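Spherulin-4 (Aspergillus clavatus, PDB 5C5G) is a glycoside hydrolase with a (beta/alpha) barrel fold that binds N-acetyl-D-galactosamine and probably acts on galactosaminogalactan. Local coordinates at residues P13-P18 with L74-T79; I42-G47 with G56-E61; D146-H151 with A225-I230; V170-Y175 with D236-F241. All blocks are in the same frame, centred on the assembly; numbering follows the deposited sequence.

Contact 1: P13-P18 with L74-T79; sequences PLYVYP and LGYVAT. With EDO (1,2-ethanediol), chain B; EDO (1,2-ethanediol), chain C.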
loop_
_atom_site.group_PDB
_atom_site.type_symbol
_atom_site.label_atom_id
_atom_site.label_comp_id
_atom_site.label_asym_id
_atom_site.label_seq_id
_atom_site.Cartn_x
_atom_site.Cartn_y
_atom_site.Cartn_z
ATOM N N PRO A 13 -0.645 -3.914 3.204
ATOM C CA PRO A 13 -1.326 -3.088 4.204
ATOM C C PRO A 13 -1.092 -3.745 5.546
ATOM O O PRO A 13 -1.817 -4.650 5.949
ATOM C CB PRO A 13 -2.783 -3.119 3.767
ATOM C CG PRO A 13 -2.909 -4.328 2.914
ATOM C CD PRO A 13 -1.575 -4.779 2.457
ATOM N N LEU A 14 -0.040 -3.323 6.228
ATOM C CA LEU A 14 0.462 -4.039 7.390
ATOM C C LEU A 14 -0.202 -3.509 8.643
ATOM O O LEU A 14 0.413 -2.814 9.457
ATOM C CB LEU A 14 1.988 -3.925 7.471
ATOM C CG LEU A 14 2.665 -4.758 8.555
ATOM C CD1 LEU A 14 2.455 -6.235 8.288
ATOM C CD2 LEU A 14 4.138 -4.447 8.630
ATOM N N TYR A 15 -1.481 -3.817 8.784
ATOM C CA TYR A 15 -2.259 -3.316 9.920
ATOM C C TYR A 15 -2.310 -4.406 10.992
ATOM O O TYR A 15 -3.327 -4.619 11.648
ATOM C CB TYR A 15 -3.668 -2.869 9.498
ATOM C CG TYR A 15 -3.709 -1.913 8.320
ATOM C CD1 TYR A 15 -2.578 -1.206 7.912
ATOM C CD2 TYR A 15 -4.868 -1.759 7.586
ATOM C CE1 TYR A 15 -2.625 -0.356 6.838
ATOM C CE2 TYR A 15 -4.920 -0.900 6.489
ATOM C CZ TYR A 15 -3.776 -0.216 6.118
ATOM O OH TYR A 15 -3.811 0.618 5.022
ATOM N N VAL A 16 -1.219 -5.138 11.087
ATOM C CA VAL A 16 -0.954 -6.113 12.123
ATOM C C VAL A 16 -0.269 -5.391 13.262
ATOM O O VAL A 16 0.713 -4.710 13.042
ATOM C CB VAL A 16 0.049 -7.157 11.570
ATOM C CG1 VAL A 16 0.384 -8.199 12.599
ATOM C CG2 VAL A 16 -0.490 -7.819 10.295
ATOM N N TYR A 17 -0.773 -5.533 14.481
ATOM C CA TYR A 17 -0.114 -4.882 15.598
ATOM C C TYR A 17 1.270 -5.523 15.838
ATOM O O TYR A 17 1.377 -6.743 15.881
ATOM C CB TYR A 17 -0.964 -4.960 16.863
ATOM C CG TYR A 17 -0.308 -4.223 17.992
ATOM C CD1 TYR A 17 -0.384 -2.844 18.065
ATOM C CD2 TYR A 17 0.439 -4.894 18.951
ATOM C CE1 TYR A 17 0.252 -2.149 19.059
ATOM C CE2 TYR A 17 1.075 -4.203 19.964
ATOM C CZ TYR A 17 0.974 -2.830 20.008
ATOM O OH TYR A 17 1.607 -2.125 20.998
ATOM N N PRO A 18 2.328 -4.703 15.988
ATOM C CA PRO A 18 3.707 -5.221 16.050
ATOM C C PRO A 18 4.126 -5.806 17.402
ATOM O O PRO A 18 5.179 -5.456 17.945
ATOM C CB PRO A 18 4.550 -3.992 15.693
ATOM C CG PRO A 18 3.722 -2.843 16.140
ATOM C CD PRO A 18 2.310 -3.234 15.864
ATOM N N LEU A 74 5.435 3.295 4.131
ATOM C CA LEU A 74 4.572 4.468 3.989
ATOM C C LEU A 74 3.768 4.647 5.258
ATOM O O LEU A 74 3.299 3.674 5.853
ATOM C CB LEU A 74 3.581 4.289 2.834
ATOM C CG LEU A 74 4.152 3.927 1.459
ATOM C CD1 LEU A 74 3.011 3.771 0.468
ATOM C CD2 LEU A 74 5.114 4.951 0.942
ATOM N N GLY A 75 3.553 5.896 5.634
ATOM C CA GLY A 75 2.673 6.194 6.755
ATOM C C GLY A 75 1.221 6.348 6.315
ATOM O O GLY A 75 0.943 7.120 5.392
ATOM N N TYR A 76 0.302 5.660 6.982
ATOM C CA TYR A 76 -1.130 5.779 6.716
ATOM C C TYR A 76 -1.670 7.121 7.199
ATOM O O TYR A 76 -1.462 7.487 8.362
ATOM C CB TYR A 76 -1.857 4.644 7.444
ATOM C CG TYR A 76 -3.364 4.659 7.334
ATOM C CD1 TYR A 76 -4.127 5.565 8.059
ATOM C CD2 TYR A 76 -4.022 3.724 6.552
ATOM C CE1 TYR A 76 -5.501 5.573 7.969
ATOM C CE2 TYR A 76 -5.400 3.718 6.460
ATOM C CZ TYR A 76 -6.135 4.654 7.160
ATOM O OH TYR A 76 -7.510 4.668 7.076
ATOM N N VAL A 77 -2.384 7.828 6.325
ATOM C CA VAL A 77 -3.069 9.065 6.697
ATOM C C VAL A 77 -4.467 9.046 6.099
ATOM O O VAL A 77 -4.626 8.853 4.885
ATOM C CB VAL A 77 -2.310 10.311 6.195
ATOM C CG1 VAL A 77 -3.087 11.591 6.537
ATOM C CG2 VAL A 77 -0.913 10.370 6.798
ATOM N N ALA A 78 -5.485 9.252 6.924
ATOM C CA ALA A 78 -6.855 9.279 6.436
ATOM C C ALA A 78 -7.219 10.637 5.847
ATOM O O ALA A 78 -6.793 11.671 6.369
ATOM C CB ALA A 78 -7.815 8.954 7.573
ATOM N N THR A 79 -8.028 10.651 4.782
ATOM C CA THR A 79 -8.525 11.910 4.228
ATOM C C THR A 79 -10.040 12.043 4.260
ATOM O O THR A 79 -10.551 13.093 3.921
ATOM C CB THR A 79 -8.055 12.159 2.781
ATOM O OG1 THR A 79 -8.798 11.328 1.876
ATOM C CG2 THR A 79 -6.579 11.903 2.615
HETATM C C1 EDO B . -5.421 -1.367 1.524
HETATM O O1 EDO B . -5.899 -0.653 0.370
HETATM C C2 EDO B . -6.184 -1.046 2.808
HETATM O O2 EDO B . -5.899 0.275 3.296
HETATM C C1 EDO C . -0.728 -7.515 5.561
HETATM O O1 EDO C . -1.520 -7.584 6.744
HETATM C C2 EDO C . 0.055 -8.814 5.470
HETATM O O2 EDO C . -0.832 -9.892 5.175
#
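The rings of Y15 and Y76 meet as an offset edge-to-face (T-shaped) pair: the Y76 edge points at a face of Y15, with the planes at 90° and the centroids 5.8 Å apart. Y76 CD2 does the touching, 4.0 Å from Y15 CZ, and the same carbon lies 3.5 Å from Y15 OH, which sits at the Y76 edge near that ring's plane. The opposite face of Y15 carries P13 CB, 3.9 Å above the plane and offset toward the rim, so the ring lies between the proline and Y76. At the edge of Y15, its hydroxyl shares a hydrogen bond of 2.7 Å between Y15 OH and O2 of the ethanediol of chain B, a molecule probably left from crystallisation.

Y15 belongs to the loop after strand 9-13, and Y76 to strand 71-78. With chi1 at -51°, Y15 swings its CG to the side opposite the carbonyl carbon, which brings the hydroxyl end nearer to the strand than its CB direction alone suggests. The hydroxyl of Y76 has its own partner, a hydrogen bond to D116 OD2, and the N43 side chain touches both tyrosines.

Y15, Y76 and D116 all belong to the N-acetyl-D-galactosamine site, which holds no sugar in this model. The two tyrosines meet through ring edge and ring face, while their hydroxyls turn to other polar groups, consistent with a site suited to sugar hydroxyls.

Contact 2: I42-G47 with G56-E61; sequences INPGSG and GNYTRE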
loop_
_atom_site.group_PDB
_atom_site.type_symbol
_atom_site.label_atom_id
_atom_site.label_comp_id
_atom_site.label_asym_id
_atom_site.label_seq_id
_atom_site.Cartn_x
_atom_site.Cartn_y
_atom_site.Cartn_z
ATOM N N ILE A 42 2.278 1.252 7.133
ATOM C CA ILE A 42 2.120 1.072 8.573
ATOM C C ILE A 42 1.137 2.119 9.090
ATOM O O ILE A 42 0.960 3.212 8.520
ATOM C CB ILE A 42 3.451 1.050 9.310
ATOM C CG1 ILE A 42 4.215 2.302 9.000
ATOM C CG2 ILE A 42 4.302 -0.195 8.901
ATOM C CD1 ILE A 42 3.929 3.467 9.905
ATOM N N ASN A 43 0.482 1.763 10.175
ATOM C CA ASN A 43 -0.735 2.435 10.583
ATOM C C ASN A 43 -0.945 2.255 12.079
ATOM O O ASN A 43 -1.713 1.408 12.503
ATOM C CB ASN A 43 -1.888 1.840 9.776
ATOM C CG ASN A 43 -3.198 2.485 10.057
ATOM O OD1 ASN A 43 -3.270 3.532 10.704
ATOM N ND2 ASN A 43 -4.266 1.871 9.572
ATOM N N PRO A 44 -0.269 3.070 12.884
ATOM C CA PRO A 44 -0.406 2.894 14.332
ATOM C C PRO A 44 -1.832 3.051 14.866
ATOM O O PRO A 44 -2.214 2.304 15.759
ATOM C CB PRO A 44 0.535 3.956 14.890
ATOM C CG PRO A 44 1.598 4.088 13.826
ATOM C CD PRO A 44 0.841 3.970 12.536
ATOM N N GLY A 45 -2.610 3.979 14.330
ATOM C CA GLY A 45 -3.957 4.221 14.831
ATOM C C GLY A 45 -4.755 5.090 13.871
ATOM O O GLY A 45 -5.103 6.221 14.193
ATOM N N SER A 46 -5.048 4.552 12.692
ATOM C CA SER A 46 -5.664 5.324 11.602
ATOM C C SER A 46 -4.898 6.623 11.420
ATOM O O SER A 46 -5.480 7.699 11.299
ATOM C CB SER A 46 -7.143 5.595 11.885
ATOM O OG SER A 46 -7.859 4.366 11.944
ATOM N N GLY A 47 -3.577 6.490 11.370
ATOM C CA GLY A 47 -2.663 7.616 11.419
ATOM C C GLY A 47 -1.525 7.307 12.356
ATOM O O GLY A 47 -1.445 6.206 12.893
ATOM N N GLY A 56 6.088 1.614 21.881
ATOM C CA GLY A 56 7.395 0.988 21.927
ATOM C C GLY A 56 7.517 -0.229 21.039
ATOM O O GLY A 56 8.613 -0.599 20.623
ATOM N N ASN A 57 6.397 -0.885 20.771
ATOM C CA ASN A 57 6.406 -1.989 19.819
ATOM C C ASN A 57 6.666 -1.471 18.411
ATOM O O ASN A 57 7.494 -2.031 17.688
ATOM C CB ASN A 57 5.098 -2.772 19.887
ATOM C CG ASN A 57 5.022 -3.678 21.106
ATOM O OD1 ASN A 57 5.950 -4.441 21.391
ATOM N ND2 ASN A 57 3.914 -3.602 21.830
ATOM N N TYR A 58 5.982 -0.397 18.016
ATOM C CA TYR A 58 6.237 0.209 16.720
ATOM C C TYR A 58 7.659 0.744 16.628
ATOM O O TYR A 58 8.320 0.588 15.598
ATOM C CB TYR A 58 5.225 1.331 16.430
ATOM C CG TYR A 58 3.929 0.816 15.846
ATOM C CD1 TYR A 58 3.865 0.487 14.505
ATOM C CD2 TYR A 58 2.794 0.640 16.615
ATOM C CE1 TYR A 58 2.719 0.001 13.941
ATOM C CE2 TYR A 58 1.624 0.131 16.042
ATOM C CZ TYR A 58 1.612 -0.174 14.699
ATOM O OH TYR A 58 0.483 -0.677 14.089
ATOM N N THR A 59 8.153 1.370 17.692
ATOM C CA THR A 59 9.482 1.965 17.593
ATOM C C THR A 59 10.567 0.898 17.519
ATOM O O THR A 59 11.646 1.152 16.984
ATOM C CB THR A 59 9.781 2.963 18.713
ATOM O OG1 THR A 59 9.709 2.297 19.962
ATOM C CG2 THR A 59 8.784 4.101 18.691
ATOM N N ARG A 60 10.288 -0.296 18.042
ATOM C CA ARG A 60 11.211 -1.423 17.897
ATOM C C ARG A 60 11.141 -2.037 16.490
ATOM O O ARG A 60 12.170 -2.317 15.869
ATOM C CB ARG A 60 10.906 -2.512 18.932
ATOM C CG ARG A 60 11.874 -3.705 18.894
ATOM C CD ARG A 60 11.441 -4.823 19.844
ATOM N NE ARG A 60 10.167 -5.395 19.417
ATOM C CZ ARG A 60 8.994 -5.211 20.016
ATOM N NH1 ARG A 60 8.893 -4.490 21.127
ATOM N NH2 ARG A 60 7.903 -5.757 19.492
ATOM N N GLU A 61 9.930 -2.265 15.998
ATOM C CA GLU A 61 9.751 -3.078 14.792
ATOM C C GLU A 61 9.907 -2.307 13.482
ATOM O O GLU A 61 10.375 -2.855 12.489
ATOM C CB GLU A 61 8.389 -3.783 14.828
ATOM C CG GLU A 61 8.206 -4.723 16.021
ATOM C CD GLU A 61 9.105 -5.947 15.992
ATOM O OE1 GLU A 61 9.659 -6.279 14.921
ATOM O OE2 GLU A 61 9.250 -6.580 17.057
HETATM O O HOH W 1 0.943 -0.819 11.232
#
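Y58 reaches from helix 56-66 to the loop that follows strand 38-42, and its far end meets N43 and P44. From CB, which points at the loop, chi1 of -84° sets CG opposite the carbonyl carbon and carries the ring across to P44. There the proline covers one ring face: P44 CG stands 4.2 Å from the Y58 ring centroid and 8° off the normal, a CH-pi contact over the centre. Farther out, Y58 CE2 comes within 4.1 Å of P44 CB, and CZ is 3.7 Å from P44 CA. At the tip, Y58 OH binds a water lying in the ring plane at the edge, 2.9 Å away. That water also accepts from N43 N at 2.8 Å. P44 is backed in turn by Y96 and W99 of helix 86-103.

The tyrosine thus joins helix to loop in two ways, by a proline against its face and by a water bridge from its hydroxyl to the N43 backbone, so the polar tip has a partner although the residue is buried.

Contact 3: D146-H151 with A225-I230; sequences DHYVVH and ADEIFI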
loop_
_atom_site.group_PDB
_atom_site.type_symbol
_atom_site.label_atom_id
_atom_site.label_comp_id
_atom_site.label_asym_id
_atom_site.label_seq_id
_atom_site.Cartn_x
_atom_site.Cartn_y
_atom_site.Cartn_z
ATOM N N ASP A 146 12.390 9.024 -1.198
ATOM C CA ASP A 146 11.376 8.763 -2.212
ATOM C C ASP A 146 10.201 9.735 -2.207
ATOM O O ASP A 146 9.664 10.066 -3.252
ATOM C CB ASP A 146 10.839 7.346 -2.052
ATOM C CG ASP A 146 11.945 6.316 -2.006
ATOM O OD1 ASP A 146 12.610 6.209 -0.963
ATOM O OD2 ASP A 146 12.157 5.623 -3.021
ATOM N N HIS A 147 9.770 10.146 -1.027
ATOM C CA HIS A 147 8.587 10.990 -0.892
ATOM C C HIS A 147 7.419 10.416 -1.690
ATOM O O HIS A 147 6.727 11.116 -2.425
ATOM C CB HIS A 147 8.882 12.414 -1.359
ATOM C CG HIS A 147 9.960 13.103 -0.573
ATOM N ND1 HIS A 147 9.687 13.931 0.493
ATOM C CD2 HIS A 147 11.308 13.085 -0.699
ATOM C CE1 HIS A 147 10.819 14.397 0.992
ATOM N NE2 HIS A 147 11.820 13.904 0.284
ATOM N N TYR A 148 7.196 9.125 -1.518
ATOM C CA TYR A 148 6.182 8.399 -2.278
ATOM C C TYR A 148 4.783 8.814 -1.842
ATOM O O TYR A 148 4.546 9.102 -0.667
ATOM C CB TYR A 148 6.370 6.920 -1.986
ATOM C CG TYR A 148 6.062 5.905 -3.054
ATOM C CD1 TYR A 148 6.817 5.831 -4.219
ATOM C CD2 TYR A 148 5.075 4.946 -2.847
ATOM C CE1 TYR A 148 6.551 4.861 -5.175
ATOM C CE2 TYR A 148 4.808 3.967 -3.790
ATOM C CZ TYR A 148 5.546 3.930 -4.947
ATOM O OH TYR A 148 5.274 2.953 -5.878
ATOM N N VAL A 149 3.850 8.819 -2.784
ATOM C CA VAL A 149 2.449 9.120 -2.519
ATOM C C VAL A 149 1.581 8.015 -3.096
ATOM O O VAL A 149 1.644 7.724 -4.298
ATOM C CB VAL A 149 2.035 10.447 -3.166
ATOM C CG1 VAL A 149 0.528 10.681 -3.029
ATOM C CG2 VAL A 149 2.791 11.600 -2.528
ATOM N N VAL A 150 0.770 7.402 -2.239
ATOM C CA VAL A 150 -0.220 6.422 -2.685
ATOM C C VAL A 150 -1.593 6.899 -2.255
ATOM O O VAL A 150 -1.742 7.430 -1.154
ATOM C CB VAL A 150 0.074 5.008 -2.130
ATOM C CG1 VAL A 150 -1.010 3.992 -2.510
ATOM C CG2 VAL A 150 1.422 4.518 -2.627
ATOM N N HIS A 151 -2.577 6.735 -3.136
ATOM C CA HIS A 151 -3.966 7.024 -2.830
ATOM C C HIS A 151 -4.755 5.743 -2.768
ATOM O O HIS A 151 -4.532 4.844 -3.582
ATOM C CB HIS A 151 -4.582 7.871 -3.941
ATOM C CG HIS A 151 -4.080 9.269 -3.987
ATOM N ND1 HIS A 151 -4.437 10.145 -4.983
ATOM C CD2 HIS A 151 -3.257 9.949 -3.154
ATOM C CE1 HIS A 151 -3.857 11.313 -4.759
ATOM N NE2 HIS A 151 -3.135 11.219 -3.661
ATOM N N ALA A 225 -1.595 -4.162 -12.941
ATOM C CA ALA A 225 -1.318 -3.394 -11.729
ATOM C C ALA A 225 0.113 -3.616 -11.272
ATOM O O ALA A 225 0.550 -4.760 -11.103
ATOM C CB ALA A 225 -2.269 -3.785 -10.619
ATOM N N ASP A 226 0.841 -2.529 -11.055
ATOM C CA ASP A 226 2.248 -2.608 -10.672
ATOM C C ASP A 226 2.445 -2.829 -9.180
ATOM O O ASP A 226 3.576 -3.051 -8.762
ATOM C CB ASP A 226 2.969 -1.336 -11.100
ATOM C CG ASP A 226 4.474 -1.428 -10.973
ATOM O OD1 ASP A 226 5.066 -2.351 -11.580
ATOM O OD2 ASP A 226 5.070 -0.551 -10.297
ATOM N N GLU A 227 1.380 -2.778 -8.379
ATOM C CA GLU A 227 1.461 -3.133 -6.958
ATOM C C GLU A 227 0.263 -3.989 -6.626
ATOM O O GLU A 227 -0.840 -3.672 -7.061
ATOM C CB GLU A 227 1.523 -1.904 -6.041
ATOM C CG GLU A 227 2.429 -0.807 -6.582
ATOM C CD GLU A 227 3.084 0.069 -5.541
ATOM O OE1 GLU A 227 3.270 -0.394 -4.389
ATOM O OE2 GLU A 227 3.432 1.209 -5.889
ATOM N N ILE A 228 0.474 -5.085 -5.895
ATOM C CA ILE A 228 -0.563 -6.087 -5.691
ATOM C C ILE A 228 -0.507 -6.659 -4.274
ATOM O O ILE A 228 0.574 -6.995 -3.785
ATOM C CB ILE A 228 -0.380 -7.260 -6.667
ATOM C CG1 ILE A 228 -0.381 -6.764 -8.113
ATOM C CG2 ILE A 228 -1.449 -8.316 -6.436
ATOM C CD1 ILE A 228 -0.014 -7.824 -9.120
ATOM N N PHE A 229 -1.676 -6.785 -3.652
ATOM C CA PHE A 229 -1.844 -7.581 -2.440
ATOM C C PHE A 229 -2.959 -8.575 -2.704
ATOM O O PHE A 229 -4.043 -8.187 -3.148
ATOM C CB PHE A 229 -2.252 -6.702 -1.269
ATOM C CG PHE A 229 -2.400 -7.443 0.037
ATOM C CD1 PHE A 229 -1.317 -8.087 0.612
ATOM C CD2 PHE A 229 -3.615 -7.456 0.713
ATOM C CE1 PHE A 229 -1.462 -8.764 1.835
ATOM C CE2 PHE A 229 -3.752 -8.119 1.930
ATOM C CZ PHE A 229 -2.683 -8.760 2.485
ATOM N N ILE A 230 -2.691 -9.858 -2.456
ATOM C CA ILE A 230 -3.685 -10.916 -2.572
ATOM C C ILE A 230 -3.646 -11.719 -1.285
ATOM O O ILE A 230 -2.563 -12.087 -0.833
ATOM C CB ILE A 230 -3.393 -11.832 -3.770
ATOM C CG1 ILE A 230 -3.647 -11.059 -5.060
ATOM C CG2 ILE A 230 -4.281 -13.080 -3.727
ATOM C CD1 ILE A 230 -3.153 -11.766 -6.329
#
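Y148 and E227 approach from opposite directions, each with its CB turned toward the other's strand, and meet through their polar ends. The carboxylate lies at the edge of the tyrosine ring: OE2 is in the ring plane, but the carboxylate plane itself is twisted 47° against it. Y148 OH donates to E227 OE2 over 2.5 Å, a short hydrogen bond. The hydroxyl comes in on the syn side of that oxygen, 23° out of the carboxylate plane. The contact is confined to these ends: the next ring atom, Y148 CZ, is 3.6 Å from E227 OE2.

E227 gets there with CG on the far side of CB from its carbonyl carbon (chi1 -41°) and an extended chain beyond. Both carboxylate oxygens are engaged: OE2 is also hydrogen-bonded to S167 OG, and OE1 to T39 OG1. K9 of strand 9-13 packs against both Y148 and E227, while its ammonium group forms a salt bridge with D226.

Y148 starts strand 148-152 and E227 starts strand 227-230, the fifth and eighth strands in the order of the closed eight-stranded parallel sheet. The pair therefore spans the barrel interior near the strands' N-terminal ends, a polar cross-link inside a (beta/alpha) TIM barrel.

Contact 4: V170-Y175 with D236-F241; sequences VFEATY and DYYAGF. With EDO (1,2-ethanediol), chain C.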
loop_
_atom_site.group_PDB
_atom_site.type_symbol
_atom_site.label_atom_id
_atom_site.label_comp_id
_atom_site.label_asym_id
_atom_site.label_seq_id
_atom_site.Cartn_x
_atom_site.Cartn_y
_atom_site.Cartn_z
ATOM N N VAL A 170 -6.990 1.056 -7.078
ATOM C CA VAL A 170 -8.222 1.180 -7.851
ATOM C C VAL A 170 -9.145 -0.009 -7.701
ATOM O O VAL A 170 -10.263 0.035 -8.215
ATOM C CB VAL A 170 -7.954 1.431 -9.352
ATOM C CG1 VAL A 170 -7.226 2.759 -9.558
ATOM C CG2 VAL A 170 -7.197 0.275 -10.007
ATOM N N PHE A 171 -8.702 -1.046 -6.995
ATOM C CA PHE A 171 -9.533 -2.193 -6.689
ATOM C C PHE A 171 -9.168 -2.617 -5.278
ATOM O O PHE A 171 -7.990 -2.842 -4.990
ATOM C CB PHE A 171 -9.309 -3.348 -7.677
ATOM C CG PHE A 171 -10.234 -4.491 -7.419
ATOM C CD1 PHE A 171 -9.900 -5.464 -6.499
ATOM C CD2 PHE A 171 -11.483 -4.541 -8.025
ATOM C CE1 PHE A 171 -10.785 -6.480 -6.202
ATOM C CE2 PHE A 171 -12.362 -5.568 -7.749
ATOM C CZ PHE A 171 -12.018 -6.526 -6.843
ATOM N N GLU A 172 -10.165 -2.705 -4.401
ATOM C CA GLU A 172 -9.969 -3.147 -3.028
ATOM C C GLU A 172 -11.242 -3.872 -2.615
ATOM O O GLU A 172 -12.185 -3.245 -2.126
ATOM C CB GLU A 172 -9.672 -1.972 -2.076
ATOM C CG GLU A 172 -9.313 -2.458 -0.668
ATOM C CD GLU A 172 -9.577 -1.487 0.451
ATOM O OE1 GLU A 172 -9.770 -0.286 0.203
ATOM O OE2 GLU A 172 -9.604 -1.961 1.614
ATOM N N ALA A 173 -11.285 -5.178 -2.815
ATOM C CA ALA A 173 -12.524 -5.902 -2.619
ATOM C C ALA A 173 -12.261 -7.384 -2.615
ATOM O O ALA A 173 -11.127 -7.836 -2.726
ATOM C CB ALA A 173 -13.522 -5.533 -3.712
ATOM N N THR A 174 -13.324 -8.162 -2.482
ATOM C CA THR A 174 -13.192 -9.604 -2.472
ATOM C C THR A 174 -12.867 -10.151 -3.861
ATOM O O THR A 174 -13.147 -9.546 -4.891
ATOM C CB THR A 174 -14.497 -10.294 -2.032
ATOM O OG1 THR A 174 -15.505 -10.001 -2.999
ATOM C CG2 THR A 174 -14.934 -9.837 -0.648
ATOM N N TYR A 175 -12.334 -11.357 -3.859
ATOM C CA TYR A 175 -12.150 -12.110 -5.085
ATOM C C TYR A 175 -13.472 -12.278 -5.843
ATOM O O TYR A 175 -13.505 -12.188 -7.077
ATOM C CB TYR A 175 -11.543 -13.469 -4.740
ATOM C CG TYR A 175 -11.354 -14.374 -5.926
ATOM C CD1 TYR A 175 -10.258 -14.243 -6.754
ATOM C CD2 TYR A 175 -12.272 -15.373 -6.219
ATOM C CE1 TYR A 175 -10.081 -15.067 -7.844
ATOM C CE2 TYR A 175 -12.099 -16.213 -7.302
ATOM C CZ TYR A 175 -11.006 -16.046 -8.115
ATOM O OH TYR A 175 -10.864 -16.894 -9.184
ATOM N N ASP A 236 -10.295 -9.943 8.924
ATOM C CA ASP A 236 -9.030 -9.393 9.419
ATOM C C ASP A 236 -7.925 -9.544 8.387
ATOM O O ASP A 236 -6.760 -9.851 8.702
ATOM C CB ASP A 236 -8.636 -10.026 10.752
ATOM C CG ASP A 236 -9.586 -9.670 11.857
ATOM O OD1 ASP A 236 -10.024 -8.505 11.907
ATOM O OD2 ASP A 236 -9.887 -10.559 12.672
ATOM N N TYR A 237 -8.289 -9.293 7.137
ATOM C CA TYR A 237 -7.396 -9.534 6.015
ATOM C C TYR A 237 -6.228 -8.557 5.901
ATOM O O TYR A 237 -5.331 -8.810 5.098
ATOM C CB TYR A 237 -8.168 -9.609 4.686
ATOM C CG TYR A 237 -9.410 -8.743 4.605
ATOM C CD1 TYR A 237 -9.331 -7.361 4.472
ATOM C CD2 TYR A 237 -10.667 -9.325 4.667
ATOM C CE1 TYR A 237 -10.468 -6.598 4.410
ATOM C CE2 TYR A 237 -11.805 -8.577 4.599
ATOM C CZ TYR A 237 -11.701 -7.211 4.462
ATOM O OH TYR A 237 -12.851 -6.469 4.399
ATOM N N TYR A 238 -6.217 -7.474 6.678
ATOM C CA TYR A 238 -5.051 -6.595 6.763
ATOM C C TYR A 238 -4.363 -6.703 8.106
ATOM O O TYR A 238 -3.412 -5.970 8.373
ATOM C CB TYR A 238 -5.433 -5.132 6.501
ATOM C CG TYR A 238 -6.229 -4.920 5.230
ATOM C CD1 TYR A 238 -5.926 -5.604 4.068
ATOM C CD2 TYR A 238 -7.288 -4.030 5.210
ATOM C CE1 TYR A 238 -6.664 -5.403 2.909
ATOM C CE2 TYR A 238 -8.026 -3.819 4.057
ATOM C CZ TYR A 238 -7.702 -4.512 2.911
ATOM O OH TYR A 238 -8.442 -4.332 1.754
ATOM N N ALA A 239 -4.814 -7.627 8.950
ATOM C CA ALA A 239 -4.288 -7.731 10.306
ATOM C C ALA A 239 -3.745 -9.111 10.603
ATOM O O ALA A 239 -3.505 -9.447 11.765
ATOM C CB ALA A 239 -5.348 -7.342 11.319
ATOM N N GLY A 240 -3.489 -9.875 9.559
ATOM C CA GLY A 240 -2.896 -11.187 9.696
ATOM C C GLY A 240 -2.446 -11.619 8.322
ATOM O O GLY A 240 -2.772 -10.985 7.317
ATOM N N PHE A 241 -1.714 -12.718 8.281
ATOM C CA PHE A 241 -1.182 -13.265 7.046
ATOM C C PHE A 241 -2.025 -14.420 6.563
ATOM O O PHE A 241 -2.375 -15.305 7.339
ATOM C CB PHE A 241 0.271 -13.690 7.262
ATOM C CG PHE A 241 1.171 -12.533 7.562
ATOM C CD1 PHE A 241 1.349 -12.092 8.859
ATOM C CD2 PHE A 241 1.776 -11.836 6.546
ATOM C CE1 PHE A 241 2.147 -10.981 9.124
ATOM C CE2 PHE A 241 2.567 -10.739 6.807
ATOM C CZ PHE A 241 2.757 -10.317 8.096
HETATM C C1 EDO C . -0.728 -7.515 5.561
HETATM O O1 EDO C . -1.520 -7.584 6.744
HETATM C C2 EDO C . 0.055 -8.814 5.470
HETATM O O2 EDO C . -0.832 -9.892 5.175
#
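A hydrogen bond joins the two segments: Y238 OH donates to E172 OE2 over 2.6 Å. It meets that oxygen on the anti side, 16° out of the carboxylate plane, with the carboxylate and ring planes 44° apart. OE2 lies at the edge of the Y238 ring, near its plane. The extended E172 chain, with CG opposite its backbone N (chi1 -174°), is what delivers OE2 to the tyrosine, although CB does not point there. The other carboxylate oxygen, OE1, is held by N152 ND2; each oxygen thus has a polar partner.

Aromatic and nonpolar contacts come from the loop and from strand 198-203. Y237 CD1 sits 3.5 Å above the Y238 plane, over the ring centre, and Y237 in turn stacks on H203. V201 and H203 of the strand also touch Y238.

Among the backbone polar groups, A239 N bonds to D236 O and closes a type I turn from D236 to A239. Past that turn, G240 O accepts from O2 of the ethanediol of chain C at 3.1 Å.

E172 is part of the N-acetyl-D-galactosamine site, empty of sugar in this model. It lies toward the C-terminal side of strand 167-172, and Y238 in the loop after strand 227-230, placing the pair at the C-terminal mouth of the barrel, where TIM-barrel enzymes carry their active sites.

Overall arrangement
Contacts 1 and 4 border one sugar site: the Y15 side chain is about 7 Å from that of E172 and about 4 Å from that of Y238, and the E172 side chain is about 5 Å from that of D116. They also share the ethanediol of chain C. Contact 2 adjoins this site through N43, whose side chain is about 3 Å from that of Y76; its centre is about 8 Å from that of contact 1, and Y17 OH meets N57 ND2 at 2.9 Å. Contact 3 lies deeper, with the E227 side chain about 12 Å from those of Y15 and E172. It touches contact 1 through L74 and V150, and contact 4 through F229.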